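Local coordinates for aminotransferase class-III (Sphaerobacter thermophilus DSM 20745, PDB 6K8H), which belongs to the class-III aminotransferases (omega-transaminases) and holds (5-hydroxy-4,6-dimethylpyridin-3-yl)methyl dihydrogen phosphate in a pocket to which both subunits contribute, at residues B[219-224]-B[236-241]; B[251-256]-B[275-280]. All coordinates share one frame; numbering follows the deposited sequence.

Contact 1: residues B[219-224]-B[236-241]; sequences VLIDPN and AFLQRL
I221 reaches F237, L238 and L241 because its longer branch is fully extended: CG1 stands opposite the backbone N (chi1 -178°) and CD1 continues that line (chi2 173°), carrying the terminal methyl out from the strand toward the helix. The three helix residues likewise have CG directed anti to their own N, and their side chains converge on that one methyl. I221 CD1 lies 3.8 Å from L241 CD2, the two side chains meeting tip to tip. L238 CD1 is also 3.8 Å from I221 CD1. F237 presents its rim instead of a face, with CE2 3.8 Å from I221 CD1 and the methyl near the ring plane. Two residues earlier in the strand, V219 CG1 makes a looser contact with L241 CD1 at 4.2 Å, so the two branches of L241 serve different strand residues. The contact joins the first two elements of a beta-alpha-beta unit, strand 216-221 and helix 235-248, in the mainly parallel sheet of a fold type I aminotransferase. The axes of 219-221 and 236-241 run nearly antiparallel (155°), 12.0 Å apart at closest approach, a gap filled by these apolar side chains. F150 of strand 146-150 touches V219, I221 and L241, while I209 of helix 202-211 also packs on L241. Beyond the strand end, D222 OD1 accepts from N224 N at 2.9 Å in an Asx turn, and D222 touches the bound (5-hydroxy-4,6-dimethylpyridin-3-yl)methyl dihydrogen phosphate.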
loop_
_atom_site.group_PDB
_atom_site.type_symbol
_atom_site.label_atom_id
_atom_site.label_comp_id
_atom_site.label_asym_id
_atom_site.label_seq_id
_atom_site.Cartn_x
_atom_site.Cartn_y
_atom_site.Cartn_z
ATOM N N VAL B 219 -21.113 2.824 -5.055
ATOM C CA VAL B 219 -20.913 2.058 -6.288
ATOM C C VAL B 219 -19.514 2.387 -6.801
ATOM O O VAL B 219 -19.185 3.560 -7.015
ATOM C CB VAL B 219 -21.961 2.385 -7.363
ATOM C CG1 VAL B 219 -21.603 1.662 -8.667
ATOM C CG2 VAL B 219 -23.370 2.028 -6.919
ATOM N N LEU B 220 -18.694 1.362 -7.001
ATOM C CA LEU B 220 -17.327 1.530 -7.478
ATOM C C LEU B 220 -17.275 1.090 -8.932
ATOM O O LEU B 220 -17.728 -0.012 -9.259
ATOM C CB LEU B 220 -16.364 0.709 -6.617
ATOM C CG LEU B 220 -14.933 0.447 -7.057
ATOM C CD1 LEU B 220 -14.104 1.709 -6.859
ATOM C CD2 LEU B 220 -14.401 -0.721 -6.247
ATOM N N ILE B 221 -16.756 1.949 -9.808
ATOM C CA ILE B 221 -16.765 1.651 -11.237
ATOM C C ILE B 221 -15.468 2.123 -11.886
ATOM O O ILE B 221 -15.037 3.260 -11.675
ATOM C CB ILE B 221 -17.982 2.282 -11.940
ATOM C CG1 ILE B 221 -17.973 1.897 -13.418
ATOM C CG2 ILE B 221 -18.027 3.796 -11.704
ATOM C CD1 ILE B 221 -19.223 2.333 -14.168
ATOM N N ASP B 222 -14.839 1.234 -12.663
ATOM C CA ASP B 222 -13.737 1.593 -13.549
ATOM C C ASP B 222 -14.322 2.056 -14.878
ATOM O O ASP B 222 -14.959 1.251 -15.568
ATOM C CB ASP B 222 -12.829 0.384 -13.745
ATOM C CG ASP B 222 -11.645 0.641 -14.664
ATOM O OD1 ASP B 222 -11.703 1.531 -15.546
ATOM O OD2 ASP B 222 -10.635 -0.098 -14.510
ATOM N N PRO B 223 -14.088 3.315 -15.310
ATOM C CA PRO B 223 -14.701 3.855 -16.531
ATOM C C PRO B 223 -14.338 3.087 -17.813
ATOM O O PRO B 223 -15.145 3.059 -18.710
ATOM C CB PRO B 223 -14.200 5.305 -16.619
ATOM C CG PRO B 223 -13.653 5.611 -15.243
ATOM C CD PRO B 223 -13.203 4.284 -14.672
ATOM N N ASN B 224 -13.101 2.596 -17.904
ATOM C CA ASN B 224 -12.638 1.834 -19.095
ATOM C C ASN B 224 -11.885 0.595 -18.599
ATOM O O ASN B 224 -10.661 0.550 -18.763
ATOM C CB ASN B 224 -11.779 2.729 -19.989
ATOM C CG ASN B 224 -11.706 2.266 -21.427
ATOM O OD1 ASN B 224 -12.285 1.245 -21.789
ATOM N ND2 ASN B 224 -11.002 3.022 -22.252
ATOM N N ALA B 236 -24.866 7.018 -21.932
ATOM C CA ALA B 236 -26.192 6.924 -21.320
ATOM C C ALA B 236 -26.160 6.090 -20.040
ATOM O O ALA B 236 -26.791 6.452 -19.035
ATOM C CB ALA B 236 -27.189 6.329 -22.316
ATOM N N PHE B 237 -25.432 4.969 -20.067
ATOM C CA PHE B 237 -25.283 4.111 -18.894
ATOM C C PHE B 237 -24.679 4.880 -17.724
ATOM O O PHE B 237 -25.194 4.836 -16.603
ATOM C CB PHE B 237 -24.417 2.902 -19.269
ATOM C CG PHE B 237 -23.851 2.148 -18.089
ATOM C CD1 PHE B 237 -24.597 1.181 -17.446
ATOM C CD2 PHE B 237 -22.562 2.385 -17.651
ATOM C CE1 PHE B 237 -24.075 0.475 -16.381
ATOM C CE2 PHE B 237 -22.031 1.676 -16.577
ATOM C CZ PHE B 237 -22.795 0.725 -15.943
ATOM N N LEU B 238 -23.593 5.613 -17.976
ATOM C CA LEU B 238 -22.883 6.295 -16.899
ATOM C C LEU B 238 -23.690 7.481 -16.373
ATOM O O LEU B 238 -23.670 7.773 -15.170
ATOM C CB LEU B 238 -21.499 6.726 -17.394
ATOM C CG LEU B 238 -20.397 7.036 -16.367
ATOM C CD1 LEU B 238 -19.981 5.789 -15.579
ATOM C CD2 LEU B 238 -19.181 7.664 -17.064
ATOM N N GLN B 239 -24.424 8.163 -17.256
ATOM C CA GLN B 239 -25.271 9.270 -16.815
ATOM C C GLN B 239 -26.414 8.772 -15.943
ATOM O O GLN B 239 -26.722 9.373 -14.906
ATOM C CB GLN B 239 -25.815 10.039 -18.026
ATOM C CG GLN B 239 -24.750 10.816 -18.825
ATOM C CD GLN B 239 -25.184 11.126 -20.261
ATOM O OE1 GLN B 239 -26.383 11.175 -20.568
ATOM N NE2 GLN B 239 -24.205 11.331 -21.149
ATOM N N ARG B 240 -27.040 7.659 -16.327
ATOM C CA ARG B 240 -28.113 7.126 -15.497
ATOM C C ARG B 240 -27.588 6.570 -14.178
ATOM O O ARG B 240 -28.272 6.670 -13.147
ATOM C CB ARG B 240 -28.883 6.068 -16.276
ATOM C CG ARG B 240 -29.738 6.692 -17.377
ATOM C CD ARG B 240 -30.339 5.645 -18.296
ATOM N NE ARG B 240 -31.098 4.634 -17.559
ATOM C CZ ARG B 240 -31.929 3.771 -18.130
ATOM N NH1 ARG B 240 -32.118 3.802 -19.447
ATOM N NH2 ARG B 240 -32.564 2.874 -17.388
ATOM N N LEU B 241 -26.383 5.989 -14.188
ATOM C CA LEU B 241 -25.758 5.566 -12.939
ATOM C C LEU B 241 -25.527 6.759 -12.022
ATOM O O LEU B 241 -25.787 6.682 -10.808
ATOM C CB LEU B 241 -24.432 4.839 -13.224
ATOM C CG LEU B 241 -23.637 4.354 -11.997
ATOM C CD1 LEU B 241 -24.450 3.360 -11.180
ATOM C CD2 LEU B 241 -22.282 3.745 -12.402
#

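Contact 2: residues B[251-256]-B[275-280]; sequences VLIFDE and PDLTAM. With PLR ((5-hydroxy-4,6-dimethylpyridin-3-yl)methyl dihydrogen phosphate), chain D.
The ring of F254 carries P275 over one face: P275 CB sits 3.8 Å from the ring centroid and 19° off the normal, a CH-pi contact displaced toward the rim. P275 CG adds to it, 3.6 Å from F254 CD2, and the proline and phenylalanine side chains cross at about a right angle. F254 has CG beside its backbone N (chi1 -80°), which lays the ring where the proline can cover it. The carboxylate of D255, a second flat group, leaves the sheet on the face shared with I253, L277 and A279, and its OD2 comes within 2.7 Å of N1 of the bound (5-hydroxy-4,6-dimethylpyridin-3-yl)methyl dihydrogen phosphate. H155 ND1 hydrogen-bonds the same OD2, and V257 N holds OD1, so both oxygens are fixed and the carboxylate is kept from turning. Strands 251-255 and 277-281 are parallel neighbours of the central sheet, the outer elements of a beta-alpha-beta unit whose helix is 266-271. At the start of their ladder, L252 O takes two donors, D276 N at 2.8 Å and L277 N at 3.0 Å. D276 answers with its side chain: OD2 receives L252 N through its anti lone pair, at 2.7 Å and almost straight (175°), and the same oxygen forms a salt bridge with R242. The ladder continues from F254 N to L277 O, A279 N to F254 O and E256 N to A279 O. Beside T278, which shares the face of F254, E256 CG lies 3.8 Å from T278 CG2. Q268 NE2 bridges this pair from helix 266-271, bonding both E256 OE2 and T278 OG1, while S259 OG and M267 N hold E256 OE1. I253 and L277 lie side by side on the D255 face, CG1 to CB 4.0 Å.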
loop_
_atom_site.group_PDB
_atom_site.type_symbol
_atom_site.label_atom_id
_atom_site.label_comp_id
_atom_site.label_asym_id
_atom_site.label_seq_id
_atom_site.Cartn_x
_atom_site.Cartn_y
_atom_site.Cartn_z
ATOM N N VAL B 251 -22.602 6.935 -2.730
ATOM C CA VAL B 251 -21.356 7.551 -3.176
ATOM C C VAL B 251 -20.904 6.864 -4.461
ATOM O O VAL B 251 -20.709 5.645 -4.486
ATOM C CB VAL B 251 -20.281 7.441 -2.086
ATOM C CG1 VAL B 251 -18.935 7.883 -2.615
ATOM C CG2 VAL B 251 -20.687 8.244 -0.833
ATOM N N LEU B 252 -20.710 7.644 -5.525
ATOM C CA LEU B 252 -20.184 7.115 -6.781
ATOM C C LEU B 252 -18.664 7.288 -6.789
ATOM O O LEU B 252 -18.153 8.420 -6.746
ATOM C CB LEU B 252 -20.838 7.811 -7.977
ATOM C CG LEU B 252 -20.395 7.416 -9.399
ATOM C CD1 LEU B 252 -20.530 5.909 -9.667
ATOM C CD2 LEU B 252 -21.194 8.209 -10.432
ATOM N N ILE B 253 -17.945 6.164 -6.821
ATOM C CA ILE B 253 -16.486 6.145 -6.830
ATOM C C ILE B 253 -16.009 5.697 -8.210
ATOM O O ILE B 253 -16.300 4.575 -8.637
ATOM C CB ILE B 253 -15.920 5.203 -5.756
ATOM C CG1 ILE B 253 -16.432 5.563 -4.355
ATOM C CG2 ILE B 253 -14.398 5.235 -5.787
ATOM C CD1 ILE B 253 -16.091 4.521 -3.338
ATOM N N PHE B 254 -15.229 6.539 -8.875
ATOM C CA PHE B 254 -14.519 6.128 -10.080
ATOM C C PHE B 254 -13.162 5.553 -9.698
ATOM O O PHE B 254 -12.429 6.159 -8.916
ATOM C CB PHE B 254 -14.315 7.297 -11.045
ATOM C CG PHE B 254 -15.525 7.617 -11.881
ATOM C CD1 PHE B 254 -16.766 7.093 -11.559
ATOM C CD2 PHE B 254 -15.416 8.460 -12.978
ATOM C CE1 PHE B 254 -17.885 7.400 -12.308
ATOM C CE2 PHE B 254 -16.531 8.767 -13.748
ATOM C CZ PHE B 254 -17.769 8.229 -13.413
ATOM N N ASP B 255 -12.838 4.383 -10.246
ATOM C CA ASP B 255 -11.494 3.814 -10.144
ATOM C C ASP B 255 -10.742 4.232 -11.399
ATOM O O ASP B 255 -10.894 3.613 -12.458
ATOM C CB ASP B 255 -11.550 2.296 -9.998
ATOM C CG ASP B 255 -10.165 1.658 -9.883
ATOM O OD1 ASP B 255 -9.151 2.346 -10.137
ATOM O OD2 ASP B 255 -10.087 0.454 -9.540
ATOM N N GLU B 256 -9.939 5.294 -11.289
ATOM C CA GLU B 256 -9.103 5.763 -12.386
ATOM C C GLU B 256 -7.628 5.451 -12.155
ATOM O O GLU B 256 -6.758 6.177 -12.640
ATOM C CB GLU B 256 -9.301 7.262 -12.625
ATOM C CG GLU B 256 -10.738 7.641 -13.003
ATOM C CD GLU B 256 -10.814 8.631 -14.176
ATOM O OE1 GLU B 256 -10.052 8.477 -15.165
ATOM O OE2 GLU B 256 -11.647 9.557 -14.105
ATOM N N PRO B 275 -17.930 12.028 -10.542
ATOM C CA PRO B 275 -18.102 11.104 -9.417
ATOM C C PRO B 275 -17.985 11.858 -8.098
ATOM O O PRO B 275 -17.565 13.016 -8.043
ATOM C CB PRO B 275 -16.959 10.096 -9.586
ATOM C CG PRO B 275 -15.898 10.859 -10.363
ATOM C CD PRO B 275 -16.641 11.848 -11.233
ATOM N N ASP B 276 -18.373 11.176 -7.026
ATOM C CA ASP B 276 -18.200 11.750 -5.698
ATOM C C ASP B 276 -16.772 11.559 -5.211
ATOM O O ASP B 276 -16.201 12.457 -4.573
ATOM C CB ASP B 276 -19.208 11.122 -4.736
ATOM C CG ASP B 276 -20.644 11.326 -5.205
ATOM O OD1 ASP B 276 -21.071 12.502 -5.312
ATOM O OD2 ASP B 276 -21.326 10.320 -5.497
ATOM N N LEU B 277 -16.190 10.399 -5.508
ATOM C CA LEU B 277 -14.797 10.110 -5.201
ATOM C C LEU B 277 -14.133 9.491 -6.415
ATOM O O LEU B 277 -14.786 8.887 -7.268
ATOM C CB LEU B 277 -14.635 9.145 -4.012
ATOM C CG LEU B 277 -15.134 9.615 -2.641
ATOM C CD1 LEU B 277 -15.002 8.503 -1.626
ATOM C CD2 LEU B 277 -14.412 10.870 -2.161
ATOM N N THR B 278 -12.813 9.631 -6.464
ATOM C CA THR B 278 -11.959 8.997 -7.457
ATOM C C THR B 278 -10.761 8.381 -6.746
ATOM O O THR B 278 -10.123 9.036 -5.913
ATOM C CB THR B 278 -11.482 9.995 -8.514
ATOM O OG1 THR B 278 -12.605 10.644 -9.118
ATOM C CG2 THR B 278 -10.722 9.267 -9.605
ATOM N N ALA B 279 -10.478 7.116 -7.062
ATOM C CA ALA B 279 -9.247 6.439 -6.685
ATOM C C ALA B 279 -8.256 6.538 -7.840
ATOM O O ALA B 279 -8.637 6.417 -9.008
ATOM C CB ALA B 279 -9.503 4.967 -6.336
ATOM N N MET B 280 -6.995 6.811 -7.506
ATOM C CA MET B 280 -5.931 7.035 -8.476
ATOM C C MET B 280 -4.666 6.366 -7.969
ATOM O O MET B 280 -4.550 6.019 -6.790
ATOM C CB MET B 280 -5.670 8.538 -8.688
ATOM C CG MET B 280 -6.896 9.336 -9.091
ATOM S SD MET B 280 -6.725 11.106 -8.752
ATOM C CE MET B 280 -7.343 11.185 -7.060
HETATM N N1 PLR D . -7.514 -0.257 -9.812
HETATM C C2 PLR D . -7.187 -0.478 -11.080
HETATM C C2A PLR D . -8.173 -0.151 -12.153
HETATM C C3 PLR D . -5.924 -0.993 -11.404
HETATM O O3 PLR D . -5.623 -1.195 -12.702
HETATM C C4 PLR D . -5.007 -1.284 -10.374
HETATM C C4A PLR D . -3.682 -1.814 -10.701
HETATM C C5 PLR D . -5.380 -1.030 -9.050
HETATM C C6 PLR D . -6.638 -0.540 -8.826
HETATM C C5A PLR D . -4.463 -1.340 -7.898
HETATM O O4P PLR D . -3.291 -0.475 -7.791
HETATM P P PLR D . -1.963 -1.037 -7.078
HETATM O O1P PLR D . -2.411 -1.521 -5.737
HETATM O O2P PLR D . -1.468 -2.143 -7.936
HETATM O O3P PLR D . -1.003 0.106 -7.002
#

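How the contacts relate
Strand 251-255 follows directly on helix 235-248, so contact 1 leads into contact 2, and the two centres are 10 Å apart. Strands 216-221 and 251-255 are sheet neighbours: V219 O and I253 N are 2.9 Å apart, as are I221 O and D255 N, both probable hydrogen bonds. I221 belongs to both contacts' apolar packing, its CG2 lying 3.5 Å from F254 CD1 while its CG1 branch reaches the helix. At the C-terminal ends of the strands, P223 CD packs 3.3 Å from D255 O. There D222 of contact 1 and D255 of contact 2 touch or approach the bound (5-hydroxy-4,6-dimethylpyridin-3-yl)methyl dihydrogen phosphate, to which T317 of the second subunit is hydrogen-bonded.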